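Local coordinates for protein antigen 43 (Escherichia coli, PDB 4KH3) that probably mediates bacterial aggregation and biofilm formation by self-association between cells, through the beta-helical passenger domain of an autotransporter, at residues A[416-421]-A[436-441]; A[442-447]-A[459-464]; A[452-457]-A[469-474]. All coordinates share one frame; numbering follows the deposited sequence.

Interaction 1: A[416-421]-A[436-441]; sequences GKTVNN and GSLTGN
Thr418 and Leu438 pair at the middle of two parallel strands, 417-420 and 437-439, which belong to successive rungs of the beta-helix. The backbone bonds alternate along the pair. Thr418 N gives to Ser437 O at 2.9 Å, Thr439 N to Thr418 O at 3.0 Å, and Asn420 N to Thr439 O at 2.7 Å, the last almost straight at 175°; Ser437 N to Gly416 O is weak.

Among apolar contacts, Leu438 projects with Thr418 to the inner face. Its CG is anti to the backbone N, and the turn about CB-CG (chi2 61°) then brings CD1 to 3.9 Å from Thr418 CG2 and 3.8 Å from Asn420 CB. The face of Lys417, Val419, Ser437 and Thr439 is partly or fully exposed, which suits lysine and the hydroxyl residues.

Past the strands, a side chain replaces a backbone acceptor: Asn421 OD1 receives Asn441 N at 2.8 Å, with the donor in the carbonyl plane. Gly440 CA comes 3.3 Å from Asn420 O; a CB here would run into that oxygen and Asn421 OD1, so glycine fits.

Thr418 OG1 is satisfied by Gly397 O; Asn420 OD1 accepts Asp422 N, and its ND2 has Gln461 as partner. Strand 399-401 pairs with 417-420 on the side away from 437-439, and strand 458-461 flanks 437-439, so this pair is one step in a continuing parallel stack.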
loop_
_atom_site.group_PDB
_atom_site.type_symbol
_atom_site.label_atom_id
_atom_site.label_comp_id
_atom_site.label_asym_id
_atom_site.label_seq_id
_atom_site.Cartn_x
_atom_site.Cartn_y
_atom_site.Cartn_z
ATOM N N GLY A 416 -25.806 -5.939 21.825
ATOM C CA GLY A 416 -26.818 -5.366 22.695
ATOM C C GLY A 416 -28.125 -6.126 22.608
ATOM O O GLY A 416 -28.141 -7.309 22.278
ATOM N N LYS A 417 -29.226 -5.446 22.912
ATOM C CA LYS A 417 -30.544 -6.039 22.772
ATOM C C LYS A 417 -31.107 -5.712 21.401
ATOM O O LYS A 417 -31.377 -4.551 21.082
ATOM C CB LYS A 417 -31.492 -5.540 23.866
ATOM C CG LYS A 417 -30.918 -5.600 25.281
ATOM C CD LYS A 417 -31.944 -5.115 26.308
ATOM C CE LYS A 417 -31.282 -4.598 27.585
ATOM N NZ LYS A 417 -30.543 -5.659 28.325
ATOM N N THR A 418 -31.281 -6.742 20.585
ATOM C CA THR A 418 -31.804 -6.574 19.236
ATOM C C THR A 418 -33.196 -7.191 19.227
ATOM O O THR A 418 -33.486 -8.066 20.034
ATOM C CB THR A 418 -30.867 -7.255 18.204
ATOM O OG1 THR A 418 -29.564 -6.660 18.279
ATOM C CG2 THR A 418 -31.398 -7.146 16.783
ATOM N N VAL A 419 -34.057 -6.723 18.334
ATOM C CA VAL A 419 -35.436 -7.166 18.300
ATOM C C VAL A 419 -35.752 -7.802 16.957
ATOM O O VAL A 419 -35.367 -7.283 15.914
ATOM C CB VAL A 419 -36.385 -5.964 18.523
ATOM C CG1 VAL A 419 -37.838 -6.341 18.242
ATOM C CG2 VAL A 419 -36.219 -5.414 19.938
ATOM N N ASN A 420 -36.439 -8.935 16.982
ATOM C CA ASN A 420 -37.000 -9.499 15.759
ATOM C C ASN A 420 -38.435 -9.981 15.979
ATOM O O ASN A 420 -38.702 -10.810 16.852
ATOM C CB ASN A 420 -36.143 -10.644 15.218
ATOM C CG ASN A 420 -36.810 -11.366 14.068
ATOM O OD1 ASN A 420 -37.319 -10.736 13.143
ATOM N ND2 ASN A 420 -36.834 -12.692 14.129
ATOM N N ASN A 421 -39.353 -9.450 15.184
ATOM C CA ASN A 421 -40.756 -9.818 15.273
ATOM C C ASN A 421 -41.188 -10.418 13.946
ATOM O O ASN A 421 -42.329 -10.854 13.785
ATOM C CB ASN A 421 -41.626 -8.599 15.630
ATOM C CG ASN A 421 -41.356 -8.072 17.045
ATOM O OD1 ASN A 421 -41.200 -8.840 17.994
ATOM N ND2 ASN A 421 -41.298 -6.755 17.184
ATOM N N GLY A 436 -24.884 -11.086 22.798
ATOM C CA GLY A 436 -26.007 -10.215 23.076
ATOM C C GLY A 436 -27.332 -10.901 23.306
ATOM O O GLY A 436 -27.422 -11.919 23.995
ATOM N N SER A 437 -28.367 -10.334 22.701
ATOM C CA SER A 437 -29.724 -10.767 22.945
ATOM C C SER A 437 -30.583 -10.487 21.727
ATOM O O SER A 437 -30.447 -9.447 21.085
ATOM C CB SER A 437 -30.282 -10.037 24.166
ATOM O OG SER A 437 -31.694 -10.049 24.166
ATOM N N LEU A 438 -31.458 -11.430 21.406
ATOM C CA LEU A 438 -32.437 -11.246 20.352
ATOM C C LEU A 438 -33.791 -11.636 20.918
ATOM O O LEU A 438 -33.982 -12.777 21.330
ATOM C CB LEU A 438 -32.093 -12.128 19.157
ATOM C CG LEU A 438 -32.971 -12.036 17.907
ATOM C CD1 LEU A 438 -32.958 -10.638 17.306
ATOM C CD2 LEU A 438 -32.522 -13.054 16.876
ATOM N N THR A 439 -34.727 -10.694 20.959
ATOM C CA THR A 439 -36.055 -10.982 21.497
ATOM C C THR A 439 -37.140 -10.615 20.505
ATOM O O THR A 439 -36.850 -10.100 19.423
ATOM C CB THR A 439 -36.318 -10.214 22.788
ATOM O OG1 THR A 439 -36.207 -8.810 22.526
ATOM C CG2 THR A 439 -35.305 -10.608 23.847
ATOM N N GLY A 440 -38.388 -10.892 20.876
ATOM C CA GLY A 440 -39.530 -10.551 20.048
ATOM C C GLY A 440 -40.505 -11.689 19.825
ATOM O O GLY A 440 -40.382 -12.753 20.419
ATOM N N ASN A 441 -41.482 -11.458 18.958
ATOM C CA ASN A 441 -42.476 -12.467 18.636
ATOM C C ASN A 441 -42.192 -13.049 17.271
ATOM O O ASN A 441 -43.061 -13.668 16.649
ATOM C CB ASN A 441 -43.882 -11.860 18.657
ATOM C CG ASN A 441 -44.099 -10.947 19.850
ATOM O OD1 ASN A 441 -44.252 -9.735 19.691
ATOM N ND2 ASN A 441 -44.096 -11.522 21.056
#

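Interaction 2: A[442-447]-A[459-464]; sequences GSVEKS and LTQKAV
Gly442 and Val444 meet the second segment in parallel fashion around a corner at Lys462, with Lys462 N bonding Gly442 O at 2.8 Å and Val444 N bonding Ala463 O at 3.0 Å. Between these bonds Ser443 CA also rests 3.2 Å from Ala463 O.

The main side chain here is Gln461. The backbone sets its CB 3.3 Å from Gly442 O. A bend about CB-CG (chi2 -71°) then lays the amide over the Gly442 peptide, with OE1 3.3 Å from Gly442 C. Glycine fits beneath it, leaving the peptide open to this close covering. The amide does not bond to that peptide; NE2 turns back to Thr460 O at 2.7 Å, with the acceptor nearly in the amide plane, and OE1 accepts Asn420 ND2 from two rungs back, past the intervening 437-441. Val444 CG2 comes crosswise to Gln461 CG at 4.0 Å, and Val444 CB meets Val464 CG1 at 4.1 Å. Val444 and Val464, both beta-branched, suit the inward face of a strand. Ser443 and Ala463, both small, occupy the opposite face. Farther along, the buried Lys446 leads away from 459-464 to the carbonyl oxygens of Ser447, Gly450 and Glu468.

Beside the corner at Lys462, the buried amide of Gln461 thus has a partner for both its oxygen and its nitrogen. Across the contact itself, cohesion comes from two backbone bonds, the Gln461 chain lying over Gly442, and the aliphatic meeting of Val444 with Val464.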
loop_
_atom_site.group_PDB
_atom_site.type_symbol
_atom_site.label_atom_id
_atom_site.label_comp_id
_atom_site.label_asym_id
_atom_site.label_seq_id
_atom_site.Cartn_x
_atom_site.Cartn_y
_atom_site.Cartn_z
ATOM N N GLY A 442 -40.971 -12.833 16.800
ATOM C CA GLY A 442 -40.560 -13.359 15.515
ATOM C C GLY A 442 -40.242 -14.838 15.566
ATOM O O GLY A 442 -40.194 -15.453 16.638
ATOM N N SER A 443 -40.022 -15.418 14.397
ATOM C CA SER A 443 -39.646 -16.820 14.327
ATOM C C SER A 443 -38.361 -17.013 13.522
ATOM O O SER A 443 -38.053 -16.225 12.621
ATOM C CB SER A 443 -40.790 -17.654 13.741
ATOM O OG SER A 443 -41.050 -17.291 12.397
ATOM N N VAL A 444 -37.612 -18.061 13.864
ATOM C CA VAL A 444 -36.438 -18.463 13.099
ATOM C C VAL A 444 -36.774 -19.678 12.229
ATOM O O VAL A 444 -37.416 -20.620 12.701
ATOM C CB VAL A 444 -35.268 -18.824 14.020
ATOM C CG1 VAL A 444 -33.990 -18.972 13.206
ATOM C CG2 VAL A 444 -35.101 -17.779 15.124
ATOM N N GLU A 445 -36.360 -19.650 10.963
ATOM C CA GLU A 445 -36.564 -20.781 10.052
ATOM C C GLU A 445 -35.211 -21.379 9.687
ATOM O O GLU A 445 -34.303 -20.656 9.267
ATOM C CB GLU A 445 -37.247 -20.334 8.760
ATOM C CG GLU A 445 -38.377 -19.339 8.937
ATOM C CD GLU A 445 -39.717 -20.005 9.161
ATOM O OE1 GLU A 445 -39.933 -21.108 8.602
ATOM O OE2 GLU A 445 -40.549 -19.423 9.896
ATOM N N LYS A 446 -35.071 -22.693 9.841
ATOM C CA LYS A 446 -33.828 -23.361 9.472
ATOM C C LYS A 446 -34.065 -24.454 8.435
ATOM O O LYS A 446 -34.750 -25.444 8.694
ATOM C CB LYS A 446 -33.117 -23.933 10.702
ATOM C CG LYS A 446 -31.926 -24.827 10.367
ATOM C CD LYS A 446 -30.870 -24.093 9.546
ATOM C CE LYS A 446 -29.660 -24.988 9.233
ATOM N NZ LYS A 446 -29.919 -25.983 8.142
ATOM N N SER A 447 -33.497 -24.256 7.256
ATOM C CA SER A 447 -33.576 -25.240 6.193
ATOM C C SER A 447 -32.197 -25.413 5.580
ATOM O O SER A 447 -31.220 -24.815 6.045
ATOM C CB SER A 447 -34.605 -24.824 5.138
ATOM O OG SER A 447 -34.357 -23.511 4.673
ATOM N N LEU A 459 -31.782 -15.805 23.314
ATOM C CA LEU A 459 -32.690 -15.864 22.178
ATOM C C LEU A 459 -34.135 -16.139 22.597
ATOM O O LEU A 459 -34.469 -17.233 23.047
ATOM C CB LEU A 459 -32.221 -16.925 21.187
ATOM C CG LEU A 459 -33.144 -17.090 19.989
ATOM C CD1 LEU A 459 -33.190 -15.805 19.194
ATOM C CD2 LEU A 459 -32.668 -18.233 19.125
ATOM N N THR A 460 -34.989 -15.133 22.452
ATOM C CA THR A 460 -36.398 -15.285 22.757
ATOM C C THR A 460 -37.223 -15.020 21.514
ATOM O O THR A 460 -37.294 -13.896 21.023
ATOM C CB THR A 460 -36.839 -14.326 23.846
ATOM O OG1 THR A 460 -35.989 -14.483 24.988
ATOM C CG2 THR A 460 -38.281 -14.618 24.232
ATOM N N GLN A 461 -37.838 -16.071 21.000
ATOM C CA GLN A 461 -38.607 -15.986 19.773
ATOM C C GLN A 461 -39.853 -16.816 19.961
ATOM O O GLN A 461 -39.933 -17.620 20.893
ATOM C CB GLN A 461 -37.800 -16.526 18.591
ATOM C CG GLN A 461 -36.587 -15.679 18.216
ATOM C CD GLN A 461 -36.972 -14.351 17.576
ATOM O OE1 GLN A 461 -37.074 -14.248 16.350
ATOM N NE2 GLN A 461 -37.196 -13.332 18.408
ATOM N N LYS A 462 -40.827 -16.621 19.084
ATOM C CA LYS A 462 -42.084 -17.328 19.209
ATOM C C LYS A 462 -41.872 -18.796 18.888
ATOM O O LYS A 462 -42.367 -19.675 19.586
ATOM C CB LYS A 462 -43.123 -16.743 18.264
ATOM C CG LYS A 462 -44.502 -17.368 18.418
ATOM C CD LYS A 462 -45.302 -17.275 17.120
ATOM C CE LYS A 462 -46.779 -17.600 17.334
ATOM N NZ LYS A 462 -47.452 -16.596 18.212
ATOM N N ALA A 463 -41.118 -19.053 17.828
ATOM C CA ALA A 463 -40.908 -20.412 17.365
ATOM C C ALA A 463 -39.632 -20.492 16.554
ATOM O O ALA A 463 -39.269 -19.545 15.863
ATOM C CB ALA A 463 -42.092 -20.876 16.517
ATOM N N VAL A 464 -38.954 -21.627 16.642
ATOM C CA VAL A 464 -37.868 -21.921 15.730
ATOM C C VAL A 464 -38.311 -23.080 14.855
ATOM O O VAL A 464 -38.486 -24.186 15.338
ATOM C CB VAL A 464 -36.600 -22.309 16.488
ATOM C CG1 VAL A 464 -35.478 -22.661 15.509
ATOM C CG2 VAL A 464 -36.181 -21.179 17.410
#

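Interaction 3: A[452-457]-A[469-474]; sequences LTVSNT and GTLTLN
Leu452 begins the pairing with Leu471, its neighbour one rung on: Leu452 N gives to Thr470 O at 2.8 Å and Leu452 O takes Thr472 N at the same 2.8 Å. The two leucines lie side by side and point the same way into the interior, with Leu471 CD1 3.7 Å from Leu452 CG. Leu471 reaches back through two torsions: its CG is anti to the backbone N (chi1 173°), and the turn about CB-CG (chi2 59°) sets CD1 against Leu452 O as well.

Thr453 projects to the other face beside Thr472. Both are beta-branched, which suits extended strands, and their hydroxyls fit a partly exposed surface.

Val454 returns inward. Its N bonds Thr472 O at 2.7 Å, nearly straight at 177°, and its O receives Asn474 N at 2.7 Å. Leu473 has CG beside its backbone N and brings CD2 to within 3.7 Å of Val454 CB, so valine and leucine run together in the same direction. Such stacking of like residues on successive parallel rungs is a hallmark of the parallel beta-helix, in which aliphatic ladders fill the interior while polar ones line the outside.

Ser455 belongs to the outer ladder. Its OG lies 3.6 Å from Asn474 ND2, a contact rather than a bond; Asn474 OD1 has Thr493 OG1 as its partner.

Asn456 then leaves the strand in a left-handed backbone conformation that asparagine readily adopts, and its N still reaches Asn474 O at 3.0 Å. At Thr457 the chain turns away from the second segment, its N bonded to Ser476 OG and its OG1 to Gly435 O.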
loop_
_atom_site.group_PDB
_atom_site.type_symbol
_atom_site.label_atom_id
_atom_site.label_comp_id
_atom_site.label_asym_id
_atom_site.label_seq_id
_atom_site.Cartn_x
_atom_site.Cartn_y
_atom_site.Cartn_z
ATOM N N LEU A 452 -26.993 -24.132 11.802
ATOM C CA LEU A 452 -27.165 -22.853 12.458
ATOM C C LEU A 452 -26.665 -22.995 13.873
ATOM O O LEU A 452 -27.222 -23.750 14.655
ATOM C CB LEU A 452 -28.634 -22.433 12.467
ATOM C CG LEU A 452 -28.991 -21.215 13.328
ATOM C CD1 LEU A 452 -28.132 -20.018 12.975
ATOM C CD2 LEU A 452 -30.462 -20.871 13.162
ATOM N N THR A 453 -25.594 -22.284 14.192
ATOM C CA THR A 453 -25.081 -22.250 15.549
ATOM C C THR A 453 -25.557 -20.982 16.231
ATOM O O THR A 453 -25.398 -19.888 15.700
ATOM C CB THR A 453 -23.535 -22.228 15.586
ATOM O OG1 THR A 453 -23.006 -23.379 14.918
ATOM C CG2 THR A 453 -23.028 -22.182 17.041
ATOM N N VAL A 454 -26.143 -21.132 17.409
ATOM C CA VAL A 454 -26.440 -19.995 18.257
ATOM C C VAL A 454 -25.481 -20.063 19.440
ATOM O O VAL A 454 -25.483 -21.039 20.185
ATOM C CB VAL A 454 -27.889 -20.040 18.755
ATOM C CG1 VAL A 454 -28.170 -18.876 19.685
ATOM C CG2 VAL A 454 -28.844 -20.036 17.576
ATOM N N SER A 455 -24.648 -19.041 19.606
ATOM C CA SER A 455 -23.623 -19.079 20.645
ATOM C C SER A 455 -23.633 -17.862 21.567
ATOM O O SER A 455 -23.475 -16.728 21.114
ATOM C CB SER A 455 -22.235 -19.245 20.021
ATOM O OG SER A 455 -21.216 -19.117 20.999
ATOM N N ASN A 456 -23.813 -18.116 22.860
ATOM C CA ASN A 456 -23.745 -17.074 23.877
ATOM C C ASN A 456 -24.724 -15.930 23.598
ATOM O O ASN A 456 -24.371 -14.760 23.623
ATOM C CB ASN A 456 -22.308 -16.564 24.027
ATOM C CG ASN A 456 -22.135 -15.636 25.229
ATOM O OD1 ASN A 456 -22.911 -15.683 26.188
ATOM N ND2 ASN A 456 -21.118 -14.781 25.172
ATOM N N THR A 457 -25.966 -16.301 23.330
ATOM C CA THR A 457 -27.022 -15.354 23.027
ATOM C C THR A 457 -28.214 -15.608 23.943
ATOM O O THR A 457 -28.471 -16.737 24.342
ATOM C CB THR A 457 -27.484 -15.526 21.567
ATOM O OG1 THR A 457 -26.351 -15.428 20.696
ATOM C CG2 THR A 457 -28.503 -14.469 21.189
ATOM N N GLY A 469 -31.436 -29.975 8.483
ATOM C CA GLY A 469 -30.095 -29.740 8.979
ATOM C C GLY A 469 -30.017 -29.561 10.474
ATOM O O GLY A 469 -30.924 -29.957 11.191
ATOM N N THR A 470 -28.929 -28.949 10.934
ATOM C CA THR A 470 -28.587 -28.917 12.353
ATOM C C THR A 470 -28.765 -27.547 13.010
ATOM O O THR A 470 -28.349 -26.526 12.471
ATOM C CB THR A 470 -27.117 -29.333 12.551
ATOM O OG1 THR A 470 -26.931 -30.664 12.060
ATOM C CG2 THR A 470 -26.713 -29.260 14.029
ATOM N N LEU A 471 -29.376 -27.538 14.187
ATOM C CA LEU A 471 -29.430 -26.341 15.003
ATOM C C LEU A 471 -28.640 -26.615 16.259
ATOM O O LEU A 471 -28.947 -27.550 17.000
ATOM C CB LEU A 471 -30.875 -26.000 15.366
ATOM C CG LEU A 471 -31.037 -24.846 16.357
ATOM C CD1 LEU A 471 -30.415 -23.576 15.799
ATOM C CD2 LEU A 471 -32.500 -24.620 16.696
ATOM N N THR A 472 -27.607 -25.818 16.496
ATOM C CA THR A 472 -26.782 -26.006 17.682
ATOM C C THR A 472 -26.931 -24.810 18.598
ATOM O O THR A 472 -26.756 -23.667 18.181
ATOM C CB THR A 472 -25.303 -26.216 17.318
ATOM O OG1 THR A 472 -25.154 -27.470 16.641
ATOM C CG2 THR A 472 -24.436 -26.215 18.565
ATOM N N LEU A 473 -27.282 -25.072 19.848
ATOM C CA LEU A 473 -27.483 -24.001 20.801
ATOM C C LEU A 473 -26.404 -24.095 21.861
ATOM O O LEU A 473 -26.506 -24.883 22.800
ATOM C CB LEU A 473 -28.865 -24.106 21.438
ATOM C CG LEU A 473 -30.034 -24.184 20.464
ATOM C CD1 LEU A 473 -31.341 -24.319 21.225
ATOM C CD2 LEU A 473 -30.069 -22.960 19.581
ATOM N N ASN A 474 -25.361 -23.292 21.698
ATOM C CA ASN A 474 -24.226 -23.334 22.603
ATOM C C ASN A 474 -24.242 -22.143 23.556
ATOM O O ASN A 474 -24.509 -21.012 23.134
ATOM C CB ASN A 474 -22.924 -23.391 21.797
ATOM C CG ASN A 474 -21.697 -23.387 22.677
ATOM O OD1 ASN A 474 -21.447 -24.335 23.421
ATOM N ND2 ASN A 474 -20.915 -22.318 22.590
#

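All three contacts join successive rungs near the C-terminal end of the beta-helix, and all are partly buried. Interactions 1 and 3 are regular strand ladders on different walls; interaction 2 sits at a corner with fewer backbone bonds. Interaction 3 has leucine and valine inside. Interaction 1 has Thr418 and Leu438 inside, exposed asparagines at its end, and a side-chain bond across it. Interaction 2 sets buried Gly442, Val444, Gln461 and Val464 against exposed Lys462, and adds a glutamine chain lying over a glycine peptide. Interactions 1 and 2 meet through the Asn420-Gln461 amides and the neighbouring strands 437-439 and 458-461. Interactions 2 and 3 meet inside, where Val464 packs on Leu471 and Lys446 approaches Leu452 and Thr470.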